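Alkylpurine DNA glycosylase AlkC (PDB 5VHV) probably excises alkylated purine bases from damaged DNA as the first step of base excision repair, without flipping the damaged nucleotide out of the double helix. Local coordinates at residues Gly153-Pro156 / Arg157-Trp160; Ser161-Ala165 / Glu166-Asp170; Ala194-Leu197 / Asn198-Lys202. One frame throughout, in Å; residues are numbered along the deposited sequence.

Contact 1: residues Gly153-Pro156 / Arg157-Trp160. With 9B4 ((2R,5R,13R,16R)-9-(hydroxymethyl)-9-{[(2R)-2-hydroxypropoxy]methyl}-5,13-dimethyl-4,7,11,14-tetraoxaheptadecane-2,16-diol), chain L; nucleotides of chain D.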
loop_
_atom_site.group_PDB
_atom_site.type_symbol
_atom_site.label_atom_id
_atom_site.label_comp_id
_atom_site.label_asym_id
_atom_site.label_seq_id
_atom_site.Cartn_x
_atom_site.Cartn_y
_atom_site.Cartn_z
ATOM N N GLY A 153 2.774 2.457 -10.248
ATOM C CA GLY A 153 3.239 1.361 -11.080
ATOM C C GLY A 153 4.726 1.128 -10.998
ATOM O O GLY A 153 5.182 0.015 -11.275
ATOM N N SER A 154 5.490 2.160 -10.644
ATOM C CA SER A 154 6.936 2.068 -10.580
ATOM C C SER A 154 7.428 1.726 -9.182
ATOM O O SER A 154 8.637 1.692 -8.959
ATOM C CB SER A 154 7.555 3.382 -11.067
ATOM O OG SER A 154 7.210 4.493 -10.236
ATOM N N ARG A 155 6.518 1.481 -8.242
ATOM C CA ARG A 155 6.912 1.218 -6.860
ATOM C C ARG A 155 7.879 0.040 -6.776
ATOM O O ARG A 155 7.674 -0.988 -7.447
ATOM C CB ARG A 155 5.688 0.886 -6.009
ATOM C CG ARG A 155 4.958 2.099 -5.516
ATOM C CD ARG A 155 3.717 1.686 -4.736
ATOM N NE ARG A 155 4.053 0.959 -3.516
ATOM C CZ ARG A 155 3.188 0.678 -2.542
ATOM N NH1 ARG A 155 1.909 1.014 -2.659
ATOM N NH2 ARG A 155 3.609 0.062 -1.434
ATOM N N PRO A 156 8.892 0.113 -5.912
ATOM C CA PRO A 156 9.725 -1.077 -5.700
ATOM C C PRO A 156 8.921 -2.294 -5.256
ATOM O O PRO A 156 9.170 -3.417 -5.727
ATOM C CB PRO A 156 10.709 -0.624 -4.610
ATOM C CG PRO A 156 10.681 0.851 -4.610
ATOM C CD PRO A 156 9.369 1.287 -5.160
ATOM N N ARG A 157 7.990 -2.103 -4.317
ATOM C CA ARG A 157 7.333 -3.194 -3.599
ATOM C C ARG A 157 5.811 -3.019 -3.607
ATOM O O ARG A 157 5.161 -2.956 -2.558
ATOM C CB ARG A 157 7.816 -3.266 -2.168
ATOM C CG ARG A 157 9.286 -3.596 -2.060
ATOM C CD ARG A 157 9.668 -3.569 -0.616
ATOM N NE ARG A 157 11.083 -3.820 -0.404
ATOM C CZ ARG A 157 11.568 -4.506 0.614
ATOM N NH1 ARG A 157 10.761 -5.038 1.515
ATOM N NH2 ARG A 157 12.867 -4.678 0.732
ATOM N N LEU A 158 5.240 -2.990 -4.797
ATOM C CA LEU A 158 3.784 -2.886 -4.918
ATOM C C LEU A 158 3.108 -4.164 -4.412
ATOM O O LEU A 158 3.449 -5.262 -4.872
ATOM C CB LEU A 158 3.409 -2.655 -6.381
ATOM C CG LEU A 158 1.906 -2.466 -6.624
ATOM C CD1 LEU A 158 1.399 -1.119 -6.077
ATOM C CD2 LEU A 158 1.575 -2.573 -8.104
ATOM N N PRO A 159 2.125 -4.077 -3.518
ATOM C CA PRO A 159 1.398 -5.293 -3.137
ATOM C C PRO A 159 0.711 -5.931 -4.341
ATOM O O PRO A 159 0.225 -5.245 -5.241
ATOM C CB PRO A 159 0.388 -4.796 -2.096
ATOM C CG PRO A 159 1.102 -3.627 -1.455
ATOM C CD PRO A 159 1.744 -2.935 -2.665
ATOM N N TRP A 160 0.723 -7.262 -4.361
ATOM C CA TRP A 160 0.079 -8.107 -5.374
ATOM C C TRP A 160 0.822 -8.105 -6.707
ATOM O O TRP A 160 0.276 -8.579 -7.713
ATOM C CB TRP A 160 -1.385 -7.718 -5.601
ATOM C CG TRP A 160 -2.296 -7.990 -4.454
ATOM C CD1 TRP A 160 -1.948 -8.173 -3.136
ATOM C CD2 TRP A 160 -3.724 -8.129 -4.517
ATOM N NE1 TRP A 160 -3.085 -8.391 -2.376
ATOM C CE2 TRP A 160 -4.182 -8.372 -3.198
ATOM C CE3 TRP A 160 -4.665 -8.047 -5.557
ATOM C CZ2 TRP A 160 -5.526 -8.554 -2.901
ATOM C CZ3 TRP A 160 -6.008 -8.225 -5.257
ATOM C CH2 TRP A 160 -6.424 -8.477 -3.939
HETATM C C01 9B4 L . -6.640 -8.246 1.398
HETATM C C02 9B4 L . -6.739 -6.832 0.826
HETATM C C03 9B4 L . -7.880 -6.783 -0.172
HETATM C C05 9B4 L . -8.935 -5.512 -1.783
HETATM C C06 9B4 L . -9.498 -4.122 -2.064
HETATM C C07 9B4 L . -8.371 -3.135 -2.341
HETATM C C09 9B4 L . -6.549 -2.680 -3.729
HETATM C C10 9B4 L . -6.270 -2.568 -5.231
HETATM C C12 9B4 L . -7.293 -1.974 -7.295
HETATM C C13 9B4 L . -8.363 -1.045 -7.879
HETATM C C15 9B4 L . -8.578 -1.365 -9.357
HETATM C C16 9B4 L . -5.976 -3.973 -5.740
HETATM C C17 9B4 L . -10.286 -3.568 -0.869
HETATM C C23 9B4 L . -10.345 -4.302 -3.329
HETATM C C25 9B4 L . -12.533 -3.646 -3.570
HETATM C C26 9B4 L . -13.440 -2.757 -4.408
HETATM C C27 9B4 L . -12.650 -1.719 -5.213
HETATM C C34 9B4 L . -4.797 -5.464 0.745
HETATM C C35 9B4 L . -4.368 -4.457 -0.310
HETATM C C37 9B4 L . -3.177 -3.678 0.253
HETATM O O04 9B4 L . -7.988 -5.502 -0.750
HETATM O O08 9B4 L . -7.661 -3.506 -3.483
HETATM O O11 9B4 L . -7.381 -2.018 -5.893
HETATM O O14 9B4 L . -9.575 -1.223 -7.202
HETATM O O18 9B4 L . -11.259 -4.454 -0.372
HETATM O O24 9B4 L . -11.186 -3.224 -3.585
HETATM O O28 9B4 L . -14.114 -3.621 -5.275
HETATM O O33 9B4 L . -5.573 -6.468 0.152
HETATM O O36 9B4 L . -4.023 -5.135 -1.489
ATOM P P DT D 7 -10.193 -13.832 -0.966
ATOM O OP1 DT D 7 -10.962 -13.982 -2.205
ATOM O OP2 DT D 7 -10.051 -15.024 -0.073
ATOM O "O5'" DT D 7 -8.755 -13.262 -1.178
ATOM C "C5'" DT D 7 -8.578 -12.201 -2.070
ATOM C "C4'" DT D 7 -7.114 -11.891 -2.235
ATOM O "O4'" DT D 7 -6.591 -11.371 -0.990
ATOM C "C3'" DT D 7 -6.216 -13.080 -2.610
ATOM O "O3'" DT D 7 -5.789 -12.906 -3.973
ATOM C "C2'" DT D 7 -5.057 -13.023 -1.577
ATOM C "C1'" DT D 7 -5.216 -11.644 -0.939
ATOM N N1 DT D 7 -4.790 -11.552 0.457
ATOM C C2 DT D 7 -3.862 -10.599 0.821
ATOM O O2 DT D 7 -3.347 -9.814 0.029
ATOM N N3 DT D 7 -3.580 -10.554 2.162
ATOM C C4 DT D 7 -4.093 -11.368 3.143
ATOM O O4 DT D 7 -3.750 -11.270 4.316
ATOM C C5 DT D 7 -5.064 -12.343 2.697
ATOM C C7 DT D 7 -5.697 -13.279 3.681
ATOM C C6 DT D 7 -5.365 -12.388 1.388
#
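One face of the Arg155 guanidinium is covered by the next residues of the loop. Pro159 CD lies 3.5 Å above the guanidinium plane, and Leu158 CA sits over the same face, 4.0 Å from the plane. Both are offset toward the rim. The chain of Arg155 is bent at chi3 (65°), which folds its tip back across Leu158 and Pro159 at about a right angle. On the way, Arg155 CD meets Leu158 CD1 at 3.9 Å. The polar end is well supplied. NH1 makes a salt bridge with Glu152, while NH2 makes one with Asp199 and a hydrogen bond to a modified base of the DNA.

Trp160 takes no part in this packing and reaches outward to the DNA. Over one ring face lies O36 of the bound 9B4, 3.4 Å above the plane. DT7 of chain D has its O3' over the opposite face. The indole is fixed by a hydrogen bond from Trp160 NE1 to DT7 O2 at 2.8 Å (146°). The sugar of DT7 also packs on the six-membered ring, with O4' 3.6 Å from Trp160 CZ2. Trp160, one wall of the 9B4 pocket, thus lies between DT7 and the bound 9B4.

Arg157 turns the other way, extended from CG to NE, and its NH2 pairs with Asp203. Its side chain also packs on Gln168 of helix 165-169. The whole stretch belongs to the loop between helices 144-152 and 165-169. Pro156 packs on His196 of helix 187-201 and on Val167 of helix 165-169.

Contact 2: residues Ser161-Ala165 / Glu166-Asp170. With nucleotides of chain D.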
loop_
_atom_site.group_PDB
_atom_site.type_symbol
_atom_site.label_atom_id
_atom_site.label_comp_id
_atom_site.label_asym_id
_atom_site.label_seq_id
_atom_site.Cartn_x
_atom_site.Cartn_y
_atom_site.Cartn_z
ATOM N N SER A 161 2.064 -7.619 -6.739
ATOM C CA SER A 161 2.922 -7.739 -7.916
ATOM C C SER A 161 4.324 -8.109 -7.468
ATOM O O SER A 161 4.672 -7.991 -6.294
ATOM C CB SER A 161 2.958 -6.455 -8.747
ATOM O OG SER A 161 3.787 -6.591 -9.901
ATOM N N PHE A 162 5.107 -8.624 -8.413
ATOM C CA PHE A 162 6.521 -8.835 -8.170
ATOM C C PHE A 162 7.209 -7.512 -7.868
ATOM O O PHE A 162 6.814 -6.442 -8.345
ATOM C CB PHE A 162 7.189 -9.525 -9.382
ATOM C CG PHE A 162 6.810 -8.919 -10.717
ATOM C CD1 PHE A 162 7.546 -7.886 -11.260
ATOM C CD2 PHE A 162 5.726 -9.406 -11.422
ATOM C CE1 PHE A 162 7.168 -7.333 -12.487
ATOM C CE2 PHE A 162 5.352 -8.854 -12.637
ATOM C CZ PHE A 162 6.074 -7.834 -13.165
ATOM N N ARG A 163 8.239 -7.591 -7.038
ATOM C CA ARG A 163 9.085 -6.445 -6.785
ATOM C C ARG A 163 9.841 -6.096 -8.063
ATOM O O ARG A 163 10.140 -6.972 -8.881
ATOM C CB ARG A 163 10.068 -6.749 -5.651
ATOM C CG ARG A 163 9.380 -6.933 -4.304
ATOM C CD ARG A 163 10.360 -7.057 -3.145
ATOM N NE ARG A 163 9.654 -7.406 -1.916
ATOM C CZ ARG A 163 10.244 -7.752 -0.774
ATOM N NH1 ARG A 163 11.573 -7.799 -0.683
ATOM N NH2 ARG A 163 9.498 -8.083 0.271
ATOM N N LEU A 164 10.117 -4.812 -8.251
ATOM C CA LEU A 164 10.922 -4.356 -9.390
ATOM C C LEU A 164 12.361 -4.229 -8.897
ATOM O O LEU A 164 12.739 -3.229 -8.279
ATOM C CB LEU A 164 10.388 -3.040 -9.966
ATOM C CG LEU A 164 9.086 -3.124 -10.764
ATOM C CD1 LEU A 164 8.604 -1.725 -11.146
ATOM C CD2 LEU A 164 9.265 -3.985 -12.010
ATOM N N ALA A 165 13.158 -5.275 -9.138
ATOM C CA ALA A 165 14.516 -5.318 -8.598
ATOM C C ALA A 165 15.365 -4.163 -9.107
ATOM O O ALA A 165 16.213 -3.640 -8.371
ATOM C CB ALA A 165 15.184 -6.650 -8.941
ATOM N N GLU A 166 15.146 -3.745 -10.352
ATOM C CA GLU A 166 15.949 -2.673 -10.937
ATOM C C GLU A 166 15.662 -1.338 -10.254
ATOM O O GLU A 166 16.591 -0.564 -9.968
ATOM C CB GLU A 166 15.670 -2.609 -12.452
ATOM C CG GLU A 166 16.481 -1.586 -13.195
ATOM C CD GLU A 166 16.524 -1.822 -14.704
ATOM O OE1 GLU A 166 15.720 -2.624 -15.229
ATOM O OE2 GLU A 166 17.388 -1.204 -15.360
ATOM N N VAL A 167 14.382 -1.069 -9.969
ATOM C CA VAL A 167 13.979 0.125 -9.226
ATOM C C VAL A 167 14.469 0.049 -7.785
ATOM O O VAL A 167 15.012 1.015 -7.233
ATOM C CB VAL A 167 12.448 0.281 -9.283
ATOM C CG1 VAL A 167 11.964 1.423 -8.396
ATOM C CG2 VAL A 167 12.004 0.516 -10.709
ATOM N N GLN A 168 14.245 -1.091 -7.150
ATOM C CA GLN A 168 14.620 -1.279 -5.756
ATOM C C GLN A 168 16.096 -0.994 -5.533
ATOM O O GLN A 168 16.479 -0.420 -4.502
ATOM C CB GLN A 168 14.257 -2.715 -5.373
ATOM C CG GLN A 168 14.152 -3.048 -3.947
ATOM C CD GLN A 168 13.645 -4.462 -3.790
ATOM O OE1 GLN A 168 13.315 -5.132 -4.787
ATOM N NE2 GLN A 168 13.589 -4.931 -2.570
ATOM N N ALA A 169 16.942 -1.358 -6.503
ATOM C CA ALA A 169 18.386 -1.205 -6.369
ATOM C C ALA A 169 18.874 0.211 -6.623
ATOM O O ALA A 169 20.000 0.527 -6.237
ATOM C CB ALA A 169 19.118 -2.140 -7.336
ATOM N N ASP A 170 18.079 1.068 -7.261
ATOM C CA ASP A 170 18.560 2.391 -7.669
ATOM C C ASP A 170 17.448 3.421 -7.571
ATOM O O ASP A 170 16.709 3.655 -8.537
ATOM C CB ASP A 170 19.118 2.354 -9.088
ATOM C CG ASP A 170 19.742 3.663 -9.498
ATOM O OD1 ASP A 170 19.766 4.613 -8.690
ATOM O OD2 ASP A 170 20.216 3.743 -10.644
ATOM P P DA D 10 8.161 -11.310 -5.348
ATOM O OP1 DA D 10 9.022 -10.248 -5.935
ATOM O OP2 DA D 10 8.023 -12.570 -6.132
ATOM O "O5'" DA D 10 8.796 -11.663 -3.938
ATOM C "C5'" DA D 10 9.113 -10.620 -3.081
ATOM C "C4'" DA D 10 9.506 -11.157 -1.744
ATOM O "O4'" DA D 10 8.354 -11.752 -1.108
ATOM C "C3'" DA D 10 10.573 -12.251 -1.802
ATOM O "O3'" DA D 10 11.725 -11.789 -1.179
ATOM C "C2'" DA D 10 9.939 -13.434 -1.067
ATOM C "C1'" DA D 10 8.822 -12.778 -0.279
ATOM N N9 DA D 10 7.712 -13.660 0.060
ATOM C C8 DA D 10 6.982 -14.446 -0.786
ATOM N N7 DA D 10 6.031 -15.120 -0.190
ATOM C C5 DA D 10 6.142 -14.746 1.135
ATOM C C6 DA D 10 5.424 -15.121 2.289
ATOM N N6 DA D 10 4.424 -16.011 2.275
ATOM N N1 DA D 10 5.803 -14.567 3.471
ATOM C C2 DA D 10 6.822 -13.696 3.477
ATOM N N3 DA D 10 7.571 -13.276 2.455
ATOM C C4 DA D 10 7.169 -13.842 1.304
ATOM P P DG D 9 1.591 -12.912 -6.014
ATOM O OP1 DG D 9 1.604 -12.480 -7.413
ATOM O OP2 DG D 9 1.483 -14.331 -5.596
ATOM O "O5'" DG D 9 2.857 -12.336 -5.247
ATOM C "C5'" DG D 9 3.157 -10.959 -5.394
ATOM C "C4'" DG D 9 4.377 -10.590 -4.605
ATOM O "O4'" DG D 9 4.074 -10.650 -3.184
ATOM C "C3'" DG D 9 5.587 -11.495 -4.832
ATOM O "O3'" DG D 9 6.748 -10.687 -4.956
ATOM C "C2'" DG D 9 5.598 -12.398 -3.595
ATOM C "C1'" DG D 9 4.987 -11.498 -2.521
ATOM N N9 DG D 9 4.237 -12.179 -1.475
ATOM C C8 DG D 9 3.265 -13.142 -1.634
ATOM N N7 DG D 9 2.728 -13.533 -0.507
ATOM C C5 DG D 9 3.361 -12.751 0.461
ATOM C C6 DG D 9 3.197 -12.723 1.868
ATOM O O6 DG D 9 2.440 -13.411 2.582
ATOM N N1 DG D 9 4.041 -11.786 2.461
ATOM C C2 DG D 9 4.933 -10.988 1.787
ATOM N N2 DG D 9 5.654 -10.153 2.540
ATOM N N3 DG D 9 5.108 -11.014 0.464
ATOM C C4 DG D 9 4.283 -11.902 -0.129
HETATM O O HOH W 1 13.760 -7.636 -2.344
#
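Gln168 N donates to Leu164 O at 2.8 Å, nearly straight (168°). Ala169 N follows with a more bent bond to Ala165 O at 3.0 Å. Such backbone bonds tie the end of the loop to the first turn of helix 165-169. Leu164 holds the N-cap position of this short helix.

The apolar part is small. Leu164 CB and Val167 CB meet at 4.0 Å, and Val167 CG2 also reaches Leu164 CD1. Leu164 extends this patch to Leu124 of helix 119-126, and Val167 extends it to Phe128.

Polar side chains meet through one water. Arg163 NH1 donates to it at 2.8 Å, with the water at the guanidinium edge and in its plane. Gln168 NE2 donates to the same water at 2.7 Å and also bonds to Asp203. The guanidinium and amide planes are 70° apart, so the two groups do not stack. Gln168 OE1 instead lies 3.7 Å from Arg163 CB.

The hydrogen bond to DNA comes from Arg163. Its backbone N gives a straight bond to OP1 of DA10 in chain D at 3.0 Å (170°). The extended side chain runs beside the same nucleotide, with DA10 C4' 3.5 Å above the centre of the guanidinium plane. With an alanine here the backbone bond could remain, but the DA10 sugar would probably lose its flat cover and the water one of its two donors.

A backbone N-H on a phosphate, with an arginine laid along the sugar, is a sequence-independent hold on a DNA strand, made here where the loop enters a helix.

Contact 3: residues Ala194-Leu197 / Asn198-Lys202; sequences ANHL and NDITK. With nucleotides of chain C.
His196 has its CG anti to the backbone N (chi1 -171°), which lays the ring edge against Ile200. Asn198 has the same first torsion (chi1 -179°), and it directs the amide to the DNA. Both lie on the last turns of helix 187-201, one of the helices of the HEAT-like repeat fold of this family.

Asn198 N bonds to Ala194 O and Asp199 N to Asn195 O, both at 2.9 Å. Ile200 N and Thr201 N continue the series to His196 O and Leu197 O. Lys202 N then bonds three residues back, to Asp199 O. Thr201 OG1 also donates to Asn198 O at 2.7 Å, on a lone pair in the carbonyl plane, so its proton is used within its own helix.

His196 CD2 touches Ile200 CD1 at 3.7 Å, and Ile200 CG1 lies in the ring plane. His196 ND1 is bonded to Ser151. Ile200 CD1 also meets Leu197 CD2 at 4.2 Å, on the side packed against helix 205-213.

The amide of Asn198 is split: OD1 bonds to Ser232, while ND2 donates to a water and to the phosphate of DA6 in chain C. Lys202, bent at chi2 and chi4, comes to the same phosphate. OP1 of DA6 thus receives both Asn198 ND2 at 2.9 Å and Lys202 NZ at 2.8 Å.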
loop_
_atom_site.group_PDB
_atom_site.type_symbol
_atom_site.label_atom_id
_atom_site.label_comp_id
_atom_site.label_asym_id
_atom_site.label_seq_id
_atom_site.Cartn_x
_atom_site.Cartn_y
_atom_site.Cartn_z
ATOM N N ALA A 194 3.866 8.873 -1.284
ATOM C CA ALA A 194 4.267 8.521 0.074
ATOM C C ALA A 194 4.538 7.034 0.177
ATOM O O ALA A 194 5.505 6.620 0.825
ATOM C CB ALA A 194 3.194 8.934 1.084
ATOM N N ASN A 195 3.686 6.213 -0.437
ATOM C CA ASN A 195 3.872 4.767 -0.344
ATOM C C ASN A 195 5.095 4.297 -1.131
ATOM O O ASN A 195 5.794 3.369 -0.703
ATOM C CB ASN A 195 2.602 4.048 -0.796
ATOM C CG ASN A 195 1.468 4.203 0.225
ATOM O OD1 ASN A 195 1.701 4.406 1.441
ATOM N ND2 ASN A 195 0.245 4.131 -0.254
ATOM N N HIS A 196 5.349 4.891 -2.296
ATOM C CA HIS A 196 6.573 4.594 -3.041
ATOM C C HIS A 196 7.805 4.947 -2.204
ATOM O O HIS A 196 8.729 4.142 -2.063
ATOM C CB HIS A 196 6.524 5.354 -4.371
ATOM C CG HIS A 196 7.603 5.008 -5.352
ATOM N ND1 HIS A 196 7.355 4.923 -6.708
ATOM C CD2 HIS A 196 8.931 4.794 -5.203
ATOM C CE1 HIS A 196 8.483 4.670 -7.347
ATOM N NE2 HIS A 196 9.451 4.566 -6.456
ATOM N N LEU A 197 7.806 6.123 -1.581
ATOM C CA LEU A 197 8.936 6.495 -0.733
ATOM C C LEU A 197 9.090 5.554 0.465
ATOM O O LEU A 197 10.207 5.159 0.802
ATOM C CB LEU A 197 8.777 7.943 -0.272
ATOM C CG LEU A 197 9.051 8.981 -1.366
ATOM C CD1 LEU A 197 8.507 10.335 -0.931
ATOM C CD2 LEU A 197 10.520 9.086 -1.677
ATOM N N ASN A 198 7.990 5.187 1.126
ATOM C CA ASN A 198 8.076 4.213 2.212
ATOM C C ASN A 198 8.679 2.892 1.725
ATOM O O ASN A 198 9.527 2.305 2.407
ATOM C CB ASN A 198 6.686 4.017 2.834
ATOM C CG ASN A 198 6.689 3.042 3.976
ATOM O OD1 ASN A 198 7.401 3.224 4.964
ATOM N ND2 ASN A 198 5.869 2.015 3.869
ATOM N N ASP A 199 8.278 2.412 0.544
ATOM C CA ASP A 199 8.957 1.250 -0.050
ATOM C C ASP A 199 10.477 1.444 -0.081
ATOM O O ASP A 199 11.246 0.527 0.220
ATOM C CB ASP A 199 8.502 0.998 -1.496
ATOM C CG ASP A 199 7.096 0.437 -1.642
ATOM O OD1 ASP A 199 6.359 0.171 -0.669
ATOM O OD2 ASP A 199 6.742 0.242 -2.824
ATOM N N ILE A 200 10.926 2.610 -0.542
ATOM C CA ILE A 200 12.362 2.846 -0.676
ATOM C C ILE A 200 13.031 2.775 0.680
ATOM O O ILE A 200 14.176 2.314 0.787
ATOM C CB ILE A 200 12.641 4.198 -1.358
ATOM C CG1 ILE A 200 12.018 4.224 -2.762
ATOM C CG2 ILE A 200 14.142 4.473 -1.451
ATOM C CD1 ILE A 200 12.107 5.585 -3.430
ATOM N N THR A 201 12.338 3.211 1.737
ATOM C CA THR A 201 12.991 3.224 3.035
ATOM C C THR A 201 13.339 1.820 3.496
ATOM O O THR A 201 14.176 1.679 4.398
ATOM C CB THR A 201 12.166 3.917 4.145
ATOM O OG1 THR A 201 10.994 3.164 4.481
ATOM C CG2 THR A 201 11.801 5.347 3.797
ATOM N N LYS A 202 12.719 0.784 2.912
ATOM C CA LYS A 202 13.040 -0.583 3.317
ATOM C C LYS A 202 14.441 -0.980 2.873
ATOM O O LYS A 202 15.054 -1.865 3.479
ATOM C CB LYS A 202 12.022 -1.580 2.749
ATOM C CG LYS A 202 10.540 -1.245 3.096
ATOM C CD LYS A 202 10.330 -0.800 4.533
ATOM C CE LYS A 202 8.851 -0.476 4.808
ATOM N NZ LYS A 202 7.997 -1.673 4.550
ATOM P P DA C 6 4.463 -1.617 5.413
ATOM O OP1 DA C 6 5.448 -0.670 4.797
ATOM O OP2 DA C 6 3.862 -1.345 6.732
ATOM O "O5'" DA C 6 3.241 -1.901 4.445
ATOM C "C5'" DA C 6 3.448 -1.980 3.034
ATOM C "C4'" DA C 6 2.186 -2.448 2.352
ATOM O "O4'" DA C 6 1.877 -3.794 2.790
ATOM C "C3'" DA C 6 0.932 -1.598 2.673
ATOM O "O3'" DA C 6 0.383 -1.021 1.489
ATOM C "C2'" DA C 6 -0.036 -2.581 3.293
ATOM C "C1'" DA C 6 0.479 -3.909 2.797
ATOM N N9 DA C 6 0.041 -5.028 3.612
ATOM C C8 DA C 6 0.086 -5.137 4.973
ATOM N N7 DA C 6 -0.447 -6.244 5.428
ATOM C C5 DA C 6 -0.902 -6.878 4.286
ATOM C C6 DA C 6 -1.586 -8.085 4.080
ATOM N N6 DA C 6 -1.939 -8.916 5.082
ATOM N N1 DA C 6 -1.869 -8.437 2.804
ATOM C C2 DA C 6 -1.513 -7.612 1.813
ATOM N N3 DA C 6 -0.886 -6.439 1.891
ATOM C C4 DA C 6 -0.606 -6.131 3.162
HETATM O O HOH W 2 4.542 1.701 1.396
#

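The three contacts follow one another along the chain within the alkylation-repair family region. Contacts 1 and 2 fall on the loop after helix 144-152 and on helix 165-169. Contact 3 lies on helix 187-201. The centres of contacts 1 and 2 are 8 Å apart, those of 1 and 3 10 Å, and those of 2 and 3 12 Å. Contact 1 touches both others: Pro156 O is a probable acceptor for Leu164 N, and Asp199 OD2 probably accepts from Arg157 N at 3.0 Å. Contacts 2 and 3 do not touch. Contacts 1 and 2 reach DNA chain D and contact 3 reaches DNA chain C, so this small region touches both DNA strands.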